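Long-range contacts in high-affinity zinc uptake system protein znuA (Streptococcus suis, PDB 3MFQ), which probably captures divalent metal ions such as zinc outside the cell and hands them to an ABC-type importer, as the solute-binding component: residues L53-L64 against L74-S82; H149-I159 against Y175-T183. All coordinates share one frame; numbering follows the deposited sequence.

Contact 1. Residues L53-L64 against L74-S82; sequences LQKADLVLYHGL and LEKTGVAVS
The aromatic ring of Y61 lies clamped between L74 and A80. L74 CB stands 3.6 Å from the Y61 ring centroid, almost on the normal, while A80 CB covers the opposite face. Y61 owes this to a chi1 of 68°, which sets CG between its own N and C and lays the ring along the 74-82 backbone, with G78 C at its edge. The methyl of A80 offers the ring a small apolar surface, and G78, the first residue to leave helical angles, sets its CA against V59 O. On the other face of the sheet, L60 CD2 packs 4.0 Å from V79 CB and touches V81 too. Parallel-strand bonds run beside this core: V79 N to V59 O (2.8 Å), Y61 N to V79 O, which it meets from above the carbonyl plane, and V81 N to Y61 O (2.8 Å). At the polar ends, S82 OG donates to H62 O (2.7 Å), and a water bridges V59 N and T77 O. The whole is a right-handed beta-alpha-beta crossover: strand 58-61, helix 71-77 and edge strand 79-80, with strand 8-11 on the far side of 58-61 and helices 14-24 and 109-123 over the L60, V79 and V81 face.

Contact 2. Residues H149-I159 against Y175-T183; sequences HAWVEKELSVI and YFAASYDFT
Y180 lays its ring under V152, whose CG1 sits over one face, 4.0 Å from the ring centroid and 23° off the normal. The CG1 branch of V152 is anti to the backbone N (chi1 180°), the setting that carries this methyl to the tyrosine; a branched, compact valine gives a helix surface on which a flat ring can rest. One turn earlier, H149 brings its imidazole to the phenol end, where Y180 CE1 lies over the imidazole face and the two ring planes are inclined at 35°. H149 ND1 and Y180 OH come within 3.5 Å of each other. E153 bends at CG to bring its carboxylate against the ring, OE2 being 3.5 Å from Y180 CD1, although this side chain is poorly ordered. One turn beyond V152, L156 touches two aromatic residues with its CD2 methyl, 3.7 Å from F176 CZ and 3.7 Å from Y180 CB, while its CG meets F182 CE1. I159, the last residue of the type I turn that starts at L156, adds its CD1 at the edge of the F182 ring, 4.2 Å from CZ. Helix 266-281 also packs on L156 and F176, and I109 touches both H149 and Y180, so the aromatic cluster belongs to a wider core joining long helix 131-156 to short helix 174-179 and the turn after it. With no clear hydrogen bond across it, the contact relies mainly on shape and on aliphatic groups set against aromatic ones, while the polar groups of H149 and E153 gather around the tyrosine at its partly exposed margin.

Overall arrangement
From the N terminus, contact 1 comes first and closes a short loop: only nine residues separate 53-64 from 74-82, and helix 71-77 begins among them. The chain then passes through helix 109-123 into the long helix 131-156, whose last turns open contact 2. Fifteen residues, including strand 165-167, lead from there to 175-183. The two loops therefore follow one another without nesting or crossing. The centres of contact 1 and contact 2 lie about 31 Å apart, on opposite sides of the chain's centre. Contact 1 completes the edge of the parallel sheet, whereas contact 2 fastens the end of the long helix to helix 174-179. Helix 109-123 touches both, and the zinc ion is held by H41, H104, H170 and D254.

Contact 1. Residues L53-L64 against L74-S82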
loop_
_atom_site.group_PDB
_atom_site.type_symbol
_atom_site.label_atom_id
_atom_site.label_comp_id
_atom_site.label_asym_id
_atom_site.label_seq_id
_atom_site.Cartn_x
_atom_site.Cartn_y
_atom_site.Cartn_z
ATOM N N LEU A 53 -21.755 -0.160 -4.485
ATOM C CA LEU A 53 -21.471 1.251 -4.707
ATOM C C LEU A 53 -22.761 2.047 -4.785
ATOM O O LEU A 53 -22.860 3.149 -4.249
ATOM C CB LEU A 53 -20.686 1.437 -6.004
ATOM C CG LEU A 53 -19.327 0.750 -6.090
ATOM C CD1 LEU A 53 -18.710 0.975 -7.458
ATOM C CD2 LEU A 53 -18.408 1.262 -4.997
ATOM N N GLN A 54 -23.746 1.472 -5.463
ATOM C CA GLN A 54 -25.024 2.131 -5.691
ATOM C C GLN A 54 -25.826 2.253 -4.398
ATOM O O GLN A 54 -26.411 3.299 -4.117
ATOM C CB GLN A 54 -25.822 1.353 -6.741
ATOM C CG GLN A 54 -26.612 2.221 -7.708
ATOM C CD GLN A 54 -27.958 2.645 -7.154
ATOM O OE1 GLN A 54 -28.511 3.670 -7.554
ATOM N NE2 GLN A 54 -28.495 1.856 -6.230
ATOM N N LYS A 55 -25.840 1.181 -3.611
ATOM C CA LYS A 55 -26.587 1.147 -2.357
ATOM C C LYS A 55 -25.909 1.976 -1.273
ATOM O O LYS A 55 -26.507 2.270 -0.239
ATOM C CB LYS A 55 -26.739 -0.294 -1.863
ATOM C CG LYS A 55 -27.503 -1.220 -2.801
ATOM C CD LYS A 55 -27.538 -2.640 -2.246
ATOM C CE LYS A 55 -28.338 -3.575 -3.140
ATOM N NZ LYS A 55 -28.308 -4.979 -2.639
ATOM N N ALA A 56 -24.656 2.345 -1.516
ATOM C CA ALA A 56 -23.858 3.049 -0.518
ATOM C C ALA A 56 -24.284 4.504 -0.335
ATOM O O ALA A 56 -24.624 5.192 -1.297
ATOM C CB ALA A 56 -22.380 2.965 -0.873
ATOM N N ASP A 57 -24.263 4.960 0.912
ATOM C CA ASP A 57 -24.519 6.358 1.226
ATOM C C ASP A 57 -23.247 7.159 0.984
ATOM O O ASP A 57 -23.293 8.349 0.672
ATOM C CB ASP A 57 -24.957 6.507 2.684
ATOM C CG ASP A 57 -26.225 5.733 2.998
ATOM O OD1 ASP A 57 -27.122 5.669 2.130
ATOM O OD2 ASP A 57 -26.327 5.192 4.119
ATOM N N LEU A 58 -22.111 6.486 1.134
ATOM C CA LEU A 58 -20.803 7.093 0.920
ATOM C C LEU A 58 -19.847 6.045 0.371
ATOM O O LEU A 58 -19.786 4.929 0.877
ATOM C CB LEU A 58 -20.250 7.657 2.234
ATOM C CG LEU A 58 -18.797 8.139 2.234
ATOM C CD1 LEU A 58 -18.628 9.326 1.300
ATOM C CD2 LEU A 58 -18.338 8.497 3.639
ATOM N N VAL A 59 -19.105 6.405 -0.668
ATOM C CA VAL A 59 -18.109 5.501 -1.230
ATOM C C VAL A 59 -16.714 6.110 -1.116
ATOM O O VAL A 59 -16.489 7.238 -1.549
ATOM C CB VAL A 59 -18.416 5.162 -2.704
ATOM C CG1 VAL A 59 -17.286 4.342 -3.313
ATOM C CG2 VAL A 59 -19.740 4.419 -2.816
ATOM N N LEU A 60 -15.783 5.365 -0.526
ATOM C CA LEU A 60 -14.415 5.850 -0.348
ATOM C C LEU A 60 -13.397 4.958 -1.053
ATOM O O LEU A 60 -13.472 3.731 -0.970
ATOM C CB LEU A 60 -14.070 5.961 1.138
ATOM C CG LEU A 60 -14.676 7.142 1.896
ATOM C CD1 LEU A 60 -14.448 6.994 3.390
ATOM C CD2 LEU A 60 -14.098 8.453 1.387
ATOM N N TYR A 61 -12.449 5.584 -1.746
ATOM C CA TYR A 61 -11.405 4.849 -2.452
ATOM C C TYR A 61 -10.095 5.630 -2.500
ATOM O O TYR A 61 -10.060 6.825 -2.204
ATOM C CB TYR A 61 -11.861 4.482 -3.867
ATOM C CG TYR A 61 -12.017 5.664 -4.798
ATOM C CD1 TYR A 61 -13.039 6.586 -4.617
ATOM C CD2 TYR A 61 -11.147 5.852 -5.864
ATOM C CE1 TYR A 61 -13.187 7.665 -5.470
ATOM C CE2 TYR A 61 -11.289 6.928 -6.721
ATOM C CZ TYR A 61 -12.308 7.832 -6.519
ATOM O OH TYR A 61 -12.448 8.904 -7.372
ATOM N N HIS A 62 -9.020 4.944 -2.876
ATOM C CA HIS A 62 -7.696 5.552 -2.952
ATOM C C HIS A 62 -7.618 6.585 -4.066
ATOM O O HIS A 62 -7.389 7.769 -3.820
ATOM C CB HIS A 62 -6.635 4.479 -3.192
ATOM C CG HIS A 62 -6.489 3.503 -2.069
ATOM N ND1 HIS A 62 -7.553 2.786 -1.563
ATOM C CD2 HIS A 62 -5.403 3.111 -1.361
ATOM C CE1 HIS A 62 -7.130 2.005 -0.586
ATOM N NE2 HIS A 62 -5.828 2.182 -0.445
ATOM N N GLY A 63 -7.808 6.127 -5.298
ATOM C CA GLY A 63 -7.633 6.975 -6.460
ATOM C C GLY A 63 -6.310 6.672 -7.133
ATOM O O GLY A 63 -5.749 5.591 -6.946
ATOM N N LEU A 64 -5.809 7.622 -7.917
ATOM C CA LEU A 64 -4.532 7.458 -8.603
ATOM C C LEU A 64 -4.510 6.176 -9.429
ATOM O O LEU A 64 -3.450 5.596 -9.663
ATOM C CB LEU A 64 -3.381 7.450 -7.595
ATOM C CG LEU A 64 -3.392 8.564 -6.548
ATOM C CD1 LEU A 64 -2.127 8.516 -5.707
ATOM C CD2 LEU A 64 -3.548 9.925 -7.209
ATOM N N LEU A 74 -15.763 4.559 -9.755
ATOM C CA LEU A 74 -15.466 5.187 -8.480
ATOM C C LEU A 74 -15.502 6.699 -8.628
ATOM O O LEU A 74 -16.061 7.400 -7.788
ATOM C CB LEU A 74 -14.093 4.742 -7.983
ATOM C CG LEU A 74 -13.920 3.243 -7.722
ATOM C CD1 LEU A 74 -12.454 2.884 -7.562
ATOM C CD2 LEU A 74 -14.717 2.813 -6.502
ATOM N N GLU A 75 -14.905 7.200 -9.706
ATOM C CA GLU A 75 -14.888 8.635 -9.962
ATOM C C GLU A 75 -16.301 9.181 -10.072
ATOM O O GLU A 75 -16.541 10.365 -9.840
ATOM C CB GLU A 75 -14.113 8.951 -11.239
ATOM C CG GLU A 75 -12.608 8.854 -11.094
ATOM C CD GLU A 75 -11.877 9.362 -12.319
ATOM O OE1 GLU A 75 -12.434 9.261 -13.433
ATOM O OE2 GLU A 75 -10.744 9.863 -12.166
ATOM N N LYS A 76 -17.234 8.306 -10.420
ATOM C CA LYS A 76 -18.613 8.705 -10.644
ATOM C C LYS A 76 -19.375 8.826 -9.335
ATOM O O LYS A 76 -20.154 9.758 -9.143
ATOM C CB LYS A 76 -19.314 7.692 -11.550
ATOM C CG LYS A 76 -20.689 8.126 -12.035
ATOM C CD LYS A 76 -20.623 8.726 -13.440
ATOM C CE LYS A 76 -20.227 7.680 -14.481
ATOM N NZ LYS A 76 -20.109 8.237 -15.860
ATOM N N THR A 77 -19.138 7.882 -8.432
ATOM C CA THR A 77 -19.962 7.758 -7.236
ATOM C C THR A 77 -19.214 8.007 -5.928
ATOM O O THR A 77 -19.833 8.284 -4.900
ATOM C CB THR A 77 -20.619 6.364 -7.166
ATOM O OG1 THR A 77 -21.470 6.290 -6.015
ATOM C CG2 THR A 77 -19.561 5.277 -7.076
ATOM N N GLY A 78 -17.888 7.919 -5.965
ATOM C CA GLY A 78 -17.110 7.924 -4.741
ATOM C C GLY A 78 -16.185 9.106 -4.520
ATOM O O GLY A 78 -16.040 9.974 -5.380
ATOM N N VAL A 79 -15.561 9.125 -3.345
ATOM C CA VAL A 79 -14.609 10.163 -2.970
ATOM C C VAL A 79 -13.227 9.563 -2.756
ATOM O O VAL A 79 -13.040 8.705 -1.896
ATOM C CB VAL A 79 -15.029 10.862 -1.666
ATOM C CG1 VAL A 79 -13.909 11.763 -1.161
ATOM C CG2 VAL A 79 -16.311 11.646 -1.873
ATOM N N ALA A 80 -12.261 10.011 -3.548
ATOM C CA ALA A 80 -10.888 9.560 -3.390
ATOM C C ALA A 80 -10.273 10.255 -2.187
ATOM O O ALA A 80 -10.318 11.480 -2.075
ATOM C CB ALA A 80 -10.086 9.853 -4.645
ATOM N N VAL A 81 -9.711 9.470 -1.277
ATOM C CA VAL A 81 -9.118 10.025 -0.070
ATOM C C VAL A 81 -7.853 10.803 -0.405
ATOM O O VAL A 81 -7.244 11.421 0.464
ATOM C CB VAL A 81 -8.785 8.925 0.942
ATOM C CG1 VAL A 81 -10.062 8.285 1.454
ATOM C CG2 VAL A 81 -7.881 7.884 0.308
ATOM N N SER A 82 -7.475 10.773 -1.676
ATOM C CA SER A 82 -6.285 11.468 -2.146
ATOM C C SER A 82 -6.653 12.715 -2.943
ATOM O O SER A 82 -5.868 13.195 -3.758
ATOM C CB SER A 82 -5.446 10.534 -3.019
ATOM O OG SER A 82 -6.167 10.146 -4.177
HETATM O O HOH W 1 -23.806 6.063 -3.584
HETATM O O HOH W 2 -19.932 8.679 -2.322
#

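Contact 2. Residues H149-I159 against Y175-T183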
loop_
_atom_site.group_PDB
_atom_site.type_symbol
_atom_site.label_atom_id
_atom_site.label_comp_id
_atom_site.label_asym_id
_atom_site.label_seq_id
_atom_site.Cartn_x
_atom_site.Cartn_y
_atom_site.Cartn_z
ATOM N N HIS A 149 5.485 7.235 12.729
ATOM C CA HIS A 149 6.567 7.733 11.890
ATOM C C HIS A 149 7.882 7.754 12.658
ATOM O O HIS A 149 8.939 7.448 12.106
ATOM C CB HIS A 149 6.246 9.127 11.351
ATOM C CG HIS A 149 7.260 9.645 10.378
ATOM N ND1 HIS A 149 7.092 9.564 9.012
ATOM C CD2 HIS A 149 8.459 10.245 10.573
ATOM C CE1 HIS A 149 8.140 10.093 8.407
ATOM N NE2 HIS A 149 8.984 10.514 9.333
ATOM N N ALA A 150 7.811 8.115 13.935
ATOM C CA ALA A 150 8.994 8.138 14.786
ATOM C C ALA A 150 9.497 6.721 15.036
ATOM O O ALA A 150 10.701 6.488 15.126
ATOM C CB ALA A 150 8.686 8.834 16.099
ATOM N N TRP A 151 8.566 5.779 15.142
ATOM C CA TRP A 151 8.902 4.382 15.381
ATOM C C TRP A 151 9.663 3.797 14.201
ATOM O O TRP A 151 10.689 3.140 14.375
ATOM C CB TRP A 151 7.629 3.573 15.630
ATOM C CG TRP A 151 7.869 2.128 15.952
ATOM C CD1 TRP A 151 8.031 1.581 17.192
ATOM C CD2 TRP A 151 7.963 1.043 15.021
ATOM N NE1 TRP A 151 8.223 0.225 17.091
ATOM C CE2 TRP A 151 8.187 -0.130 15.769
ATOM C CE3 TRP A 151 7.882 0.950 13.629
ATOM C CZ2 TRP A 151 8.330 -1.380 15.171
ATOM C CZ3 TRP A 151 8.025 -0.290 13.038
ATOM C CH2 TRP A 151 8.247 -1.438 13.807
ATOM N N VAL A 152 9.151 4.038 12.998
ATOM C CA VAL A 152 9.773 3.527 11.782
ATOM C C VAL A 152 11.189 4.065 11.639
ATOM O O VAL A 152 12.118 3.320 11.328
ATOM C CB VAL A 152 8.970 3.919 10.531
ATOM C CG1 VAL A 152 9.649 3.385 9.285
ATOM C CG2 VAL A 152 7.549 3.399 10.634
ATOM N N GLU A 153 11.341 5.364 11.868
ATOM C CA GLU A 153 12.645 6.015 11.803
ATOM C C GLU A 153 13.656 5.351 12.731
ATOM O O GLU A 153 14.698 4.873 12.286
ATOM C CB GLU A 153 12.519 7.503 12.144
ATOM C CG GLU A 153 11.946 8.364 11.025
ATOM C CD GLU A 153 12.934 8.590 9.890
ATOM O OE1 GLU A 153 14.027 7.983 9.912
ATOM O OE2 GLU A 153 12.616 9.379 8.973
ATOM N N LYS A 154 13.348 5.332 14.022
ATOM C CA LYS A 154 14.234 4.715 15.000
ATOM C C LYS A 154 14.493 3.262 14.628
ATOM O O LYS A 154 15.594 2.747 14.813
ATOM C CB LYS A 154 13.632 4.809 16.407
ATOM C CG LYS A 154 14.460 4.130 17.496
ATOM C CD LYS A 154 14.018 4.562 18.892
ATOM C CE LYS A 154 14.259 6.052 19.124
ATOM N NZ LYS A 154 13.559 6.559 20.340
ATOM N N GLU A 155 13.469 2.609 14.090
ATOM C CA GLU A 155 13.561 1.198 13.748
ATOM C C GLU A 155 14.497 0.973 12.560
ATOM O O GLU A 155 15.310 0.049 12.564
ATOM C CB GLU A 155 12.169 0.639 13.445
ATOM C CG GLU A 155 12.057 -0.874 13.567
ATOM C CD GLU A 155 12.000 -1.349 15.006
ATOM O OE1 GLU A 155 11.873 -0.503 15.915
ATOM O OE2 GLU A 155 12.076 -2.577 15.228
ATOM N N LEU A 156 14.382 1.829 11.550
ATOM C CA LEU A 156 15.177 1.704 10.331
ATOM C C LEU A 156 16.621 2.158 10.512
ATOM O O LEU A 156 17.517 1.698 9.804
ATOM C CB LEU A 156 14.530 2.502 9.199
ATOM C CG LEU A 156 13.632 1.738 8.226
ATOM C CD1 LEU A 156 12.901 0.608 8.925
ATOM C CD2 LEU A 156 12.657 2.686 7.547
ATOM N N SER A 157 16.836 3.063 11.462
ATOM C CA SER A 157 18.149 3.663 11.683
ATOM C C SER A 157 19.220 2.625 11.996
ATOM O O SER A 157 20.395 2.957 12.124
ATOM C CB SER A 157 18.085 4.679 12.822
ATOM O OG SER A 157 17.932 4.024 14.069
ATOM N N VAL A 158 18.808 1.370 12.124
ATOM C CA VAL A 158 19.735 0.300 12.454
ATOM C C VAL A 158 20.299 -0.361 11.196
ATOM O O VAL A 158 21.207 -1.187 11.274
ATOM C CB VAL A 158 19.068 -0.765 13.344
ATOM C CG1 VAL A 158 18.679 -1.988 12.520
ATOM C CG2 VAL A 158 19.992 -1.157 14.487
ATOM N N ILE A 159 19.761 0.012 10.039
ATOM C CA ILE A 159 20.204 -0.562 8.771
ATOM C C ILE A 159 21.257 0.311 8.090
ATOM O O ILE A 159 21.016 1.489 7.823
ATOM C CB ILE A 159 19.024 -0.794 7.807
ATOM C CG1 ILE A 159 18.009 -1.752 8.433
ATOM C CG2 ILE A 159 19.519 -1.341 6.480
ATOM C CD1 ILE A 159 16.811 -2.025 7.558
ATOM N N TYR A 175 7.224 5.689 -2.287
ATOM C CA TYR A 175 6.883 6.657 -1.257
ATOM C C TYR A 175 7.584 6.296 0.047
ATOM O O TYR A 175 7.962 7.171 0.826
ATOM C CB TYR A 175 5.370 6.720 -1.062
ATOM C CG TYR A 175 4.634 7.336 -2.231
ATOM C CD1 TYR A 175 4.356 8.696 -2.263
ATOM C CD2 TYR A 175 4.223 6.559 -3.307
ATOM C CE1 TYR A 175 3.684 9.265 -3.330
ATOM C CE2 TYR A 175 3.548 7.119 -4.377
ATOM C CZ TYR A 175 3.282 8.472 -4.383
ATOM O OH TYR A 175 2.615 9.036 -5.445
ATOM N N PHE A 176 7.759 4.999 0.273
ATOM C CA PHE A 176 8.448 4.522 1.459
ATOM C C PHE A 176 9.921 4.893 1.396
ATOM O O PHE A 176 10.452 5.539 2.299
ATOM C CB PHE A 176 8.302 3.009 1.590
ATOM C CG PHE A 176 9.133 2.420 2.690
ATOM C CD1 PHE A 176 8.640 2.340 3.980
ATOM C CD2 PHE A 176 10.411 1.958 2.436
ATOM C CE1 PHE A 176 9.404 1.804 4.994
ATOM C CE2 PHE A 176 11.179 1.421 3.446
ATOM C CZ PHE A 176 10.676 1.344 4.728
ATOM N N ALA A 177 10.574 4.475 0.319
ATOM C CA ALA A 177 11.991 4.742 0.122
ATOM C C ALA A 177 12.285 6.233 0.216
ATOM O O ALA A 177 13.285 6.644 0.803
ATOM C CB ALA A 177 12.444 4.200 -1.220
ATOM N N ALA A 178 11.402 7.036 -0.365
ATOM C CA ALA A 178 11.573 8.480 -0.373
ATOM C C ALA A 178 11.495 9.052 1.034
ATOM O O ALA A 178 12.083 10.091 1.322
ATOM C CB ALA A 178 10.529 9.127 -1.264
ATOM N N SER A 179 10.772 8.369 1.912
ATOM C CA SER A 179 10.563 8.870 3.264
ATOM C C SER A 179 11.726 8.553 4.205
ATOM O O SER A 179 11.948 9.265 5.186
ATOM C CB SER A 179 9.252 8.331 3.839
ATOM O OG SER A 179 8.151 8.690 3.022
ATOM N N TYR A 180 12.471 7.493 3.901
ATOM C CA TYR A 180 13.519 7.032 4.807
ATOM C C TYR A 180 14.820 6.712 4.102
ATOM O O TYR A 180 15.436 5.684 4.364
ATOM C CB TYR A 180 13.036 5.809 5.578
ATOM C CG TYR A 180 11.637 5.992 6.091
ATOM C CD1 TYR A 180 11.401 6.543 7.339
ATOM C CD2 TYR A 180 10.550 5.646 5.309
ATOM C CE1 TYR A 180 10.116 6.726 7.802
ATOM C CE2 TYR A 180 9.269 5.823 5.755
ATOM C CZ TYR A 180 9.052 6.364 7.004
ATOM O OH TYR A 180 7.771 6.544 7.462
ATOM N N ASP A 181 15.236 7.598 3.210
ATOM C CA ASP A 181 16.518 7.453 2.541
ATOM C C ASP A 181 16.763 6.009 2.115
ATOM O O ASP A 181 17.725 5.374 2.556
ATOM C CB ASP A 181 17.643 7.917 3.463
ATOM C CG ASP A 181 18.972 8.016 2.753
ATOM O OD1 ASP A 181 19.001 8.516 1.607
ATOM O OD2 ASP A 181 19.987 7.598 3.343
ATOM N N PHE A 182 15.887 5.495 1.258
ATOM C CA PHE A 182 16.002 4.127 0.773
ATOM C C PHE A 182 15.998 4.057 -0.747
ATOM O O PHE A 182 15.532 4.974 -1.420
ATOM C CB PHE A 182 14.865 3.274 1.321
ATOM C CG PHE A 182 15.295 2.297 2.368
ATOM C CD1 PHE A 182 15.326 2.663 3.702
ATOM C CD2 PHE A 182 15.669 1.013 2.019
ATOM C CE1 PHE A 182 15.722 1.765 4.668
ATOM C CE2 PHE A 182 16.066 0.109 2.979
ATOM C CZ PHE A 182 16.093 0.486 4.305
ATOM N N THR A 183 16.517 2.954 -1.276
ATOM C CA THR A 183 16.523 2.708 -2.714
ATOM C C THR A 183 15.744 1.437 -3.027
ATOM O O THR A 183 16.022 0.379 -2.463
ATOM C CB THR A 183 17.957 2.561 -3.254
ATOM O OG1 THR A 183 18.658 3.800 -3.096
ATOM C CG2 THR A 183 17.934 2.182 -4.723
#